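Local coordinates for probable spore coat polysaccharide biosynthesis protein E (Chromobacterium violaceum ATCC 12472, PDB 3G8R), which probably acts as an N-acylneuraminate-9-phosphate synthase of the NeuB family, whose TIM-barrel domain binds zinc and is followed by a SAF domain, at residues E102-I107 against W125-R130. Numbering follows the deposited sequence.
Sequences ESVDLI and WPLLER
V104 and D105 reach from one outer helix of a TIM barrel to L127 and R130 on the next. Helices 101-109 and 125-132 follow the third and fourth strands of the NeuB-family barrel, with strand 114-117 between them in sequence. Their short segments run in nearly the same direction, 25° apart, with axes 10.2 Å apart at closest approach. V104 and L127 form the tight, buried side: a compact, beta-branched side chain suits V104's place, since its two methyls can meet different neighbours. Its CG2 meets L127 CD1 at 4.0 Å, and the same side chain also touches P98 of strand 93-98. With CG1 anti to the backbone N (chi1 175°), that methyl is set over the centre of one face of the R130 guanidinium. Toward solvent the contact turns polar, with R130 partly exposed. The R130 chain, bent at chi2 and chi3, carries its aliphatic CD past V104 before the charged end reaches exposed D105; E108 adds a long, weak ion pair to NH2. Carboxylate and guanidinium planes stand 51° apart, and a single carboxylate oxygen makes the close approach: the salt bridge joins D105 OD1 to R130 NH1 at 2.8 Å.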
loop_
_atom_site.group_PDB
_atom_site.type_symbol
_atom_site.label_atom_id
_atom_site.label_comp_id
_atom_site.label_asym_id
_atom_site.label_seq_id
_atom_site.Cartn_x
_atom_site.Cartn_y
_atom_site.Cartn_z
ATOM N N GLU A 102 -29.112 -25.138 7.123
ATOM C CA GLU A 102 -29.777 -25.025 8.424
ATOM C C GLU A 102 -29.130 -23.972 9.318
ATOM O O GLU A 102 -29.806 -23.414 10.180
ATOM C CB GLU A 102 -29.848 -26.378 9.156
ATOM C CG GLU A 102 -30.698 -26.357 10.451
ATOM C CD GLU A 102 -31.100 -27.755 10.955
ATOM O OE1 GLU A 102 -31.580 -27.859 12.113
ATOM O OE2 GLU A 102 -30.934 -28.744 10.195
ATOM N N SER A 103 -27.838 -23.704 9.129
ATOM C CA SER A 103 -27.172 -22.706 9.963
ATOM C C SER A 103 -27.532 -21.293 9.515
ATOM O O SER A 103 -27.564 -20.366 10.319
ATOM C CB SER A 103 -25.657 -22.922 10.007
ATOM O OG SER A 103 -25.361 -24.218 10.498
ATOM N N VAL A 104 -27.828 -21.138 8.234
ATOM C CA VAL A 104 -28.393 -19.887 7.769
ATOM C C VAL A 104 -29.726 -19.627 8.486
ATOM O O VAL A 104 -29.967 -18.511 8.968
ATOM C CB VAL A 104 -28.633 -19.877 6.238
ATOM C CG1 VAL A 104 -29.345 -18.585 5.805
ATOM C CG2 VAL A 104 -27.333 -20.072 5.467
ATOM N N ASP A 105 -30.581 -20.654 8.546
ATOM C CA ASP A 105 -31.875 -20.535 9.196
ATOM C C ASP A 105 -31.643 -19.998 10.578
ATOM O O ASP A 105 -32.276 -19.018 11.004
ATOM C CB ASP A 105 -32.550 -21.892 9.289
ATOM C CG ASP A 105 -33.175 -22.320 7.977
ATOM O OD1 ASP A 105 -33.882 -21.488 7.365
ATOM O OD2 ASP A 105 -32.979 -23.493 7.565
ATOM N N LEU A 106 -30.697 -20.637 11.253
ATOM C CA LEU A 106 -30.344 -20.304 12.598
ATOM C C LEU A 106 -29.832 -18.864 12.700
ATOM O O LEU A 106 -30.269 -18.103 13.585
ATOM C CB LEU A 106 -29.276 -21.270 13.081
ATOM C CG LEU A 106 -29.396 -21.886 14.475
ATOM C CD1 LEU A 106 -28.002 -22.293 14.993
ATOM C CD2 LEU A 106 -30.124 -20.958 15.462
ATOM N N ILE A 107 -28.910 -18.483 11.810
ATOM C CA ILE A 107 -28.434 -17.106 11.792
ATOM C C ILE A 107 -29.601 -16.123 11.800
ATOM O O ILE A 107 -29.523 -15.124 12.485
ATOM C CB ILE A 107 -27.512 -16.812 10.585
ATOM C CG1 ILE A 107 -26.051 -17.171 10.901
ATOM C CG2 ILE A 107 -27.613 -15.335 10.148
ATOM C CD1 ILE A 107 -25.211 -17.402 9.652
ATOM N N TRP A 125 -22.197 -24.187 -3.767
ATOM C CA TRP A 125 -23.334 -23.582 -4.475
ATOM C C TRP A 125 -24.677 -23.683 -3.784
ATOM O O TRP A 125 -25.392 -22.688 -3.665
ATOM C CB TRP A 125 -23.456 -24.198 -5.860
ATOM C CG TRP A 125 -22.214 -24.045 -6.642
ATOM C CD1 TRP A 125 -21.406 -25.048 -7.135
ATOM C CD2 TRP A 125 -21.601 -22.804 -7.017
ATOM N NE1 TRP A 125 -20.343 -24.500 -7.808
ATOM C CE2 TRP A 125 -20.426 -23.126 -7.747
ATOM C CE3 TRP A 125 -21.922 -21.451 -6.798
ATOM C CZ2 TRP A 125 -19.555 -22.130 -8.257
ATOM C CZ3 TRP A 125 -21.062 -20.461 -7.304
ATOM C CH2 TRP A 125 -19.890 -20.810 -8.022
ATOM N N PRO A 126 -25.034 -24.888 -3.329
ATOM C CA PRO A 126 -26.278 -25.015 -2.578
ATOM C C PRO A 126 -26.288 -24.090 -1.372
ATOM O O PRO A 126 -27.344 -23.533 -1.050
ATOM C CB PRO A 126 -26.264 -26.470 -2.103
ATOM C CG PRO A 126 -25.334 -27.166 -3.024
ATOM C CD PRO A 126 -24.317 -26.172 -3.450
ATOM N N LEU A 127 -25.143 -23.929 -0.703
ATOM C CA LEU A 127 -25.088 -23.050 0.460
ATOM C C LEU A 127 -25.299 -21.613 0.033
ATOM O O LEU A 127 -25.935 -20.839 0.762
ATOM C CB LEU A 127 -23.770 -23.182 1.242
ATOM C CG LEU A 127 -23.657 -22.201 2.414
ATOM C CD1 LEU A 127 -24.821 -22.371 3.413
ATOM C CD2 LEU A 127 -22.331 -22.237 3.145
ATOM N N LEU A 128 -24.760 -21.265 -1.138
ATOM C CA LEU A 128 -24.899 -19.908 -1.666
ATOM C C LEU A 128 -26.344 -19.608 -2.025
ATOM O O LEU A 128 -26.850 -18.533 -1.703
ATOM C CB LEU A 128 -23.984 -19.663 -2.870
ATOM C CG LEU A 128 -22.482 -19.676 -2.608
ATOM C CD1 LEU A 128 -21.746 -18.933 -3.710
ATOM C CD2 LEU A 128 -22.105 -19.067 -1.258
ATOM N N GLU A 129 -27.004 -20.554 -2.684
ATOM C CA GLU A 129 -28.418 -20.402 -2.976
ATOM C C GLU A 129 -29.155 -20.065 -1.688
ATOM O O GLU A 129 -29.900 -19.096 -1.659
ATOM C CB GLU A 129 -28.999 -21.650 -3.638
ATOM C CG GLU A 129 -28.664 -21.794 -5.131
ATOM C CD GLU A 129 -28.840 -23.235 -5.679
ATOM O OE1 GLU A 129 -28.419 -24.209 -4.999
ATOM O OE2 GLU A 129 -29.373 -23.389 -6.811
ATOM N N ARG A 130 -28.908 -20.821 -0.612
ATOM C CA ARG A 130 -29.589 -20.557 0.661
ATOM C C ARG A 130 -29.307 -19.182 1.201
ATOM O O ARG A 130 -30.202 -18.587 1.818
ATOM C CB ARG A 130 -29.302 -21.575 1.765
ATOM C CG ARG A 130 -30.610 -22.169 2.334
ATOM C CD ARG A 130 -31.265 -21.494 3.567
ATOM N NE ARG A 130 -31.638 -20.084 3.409
ATOM C CZ ARG A 130 -32.213 -19.337 4.357
ATOM N NH1 ARG A 130 -32.527 -19.855 5.544
ATOM N NH2 ARG A 130 -32.457 -18.052 4.127
#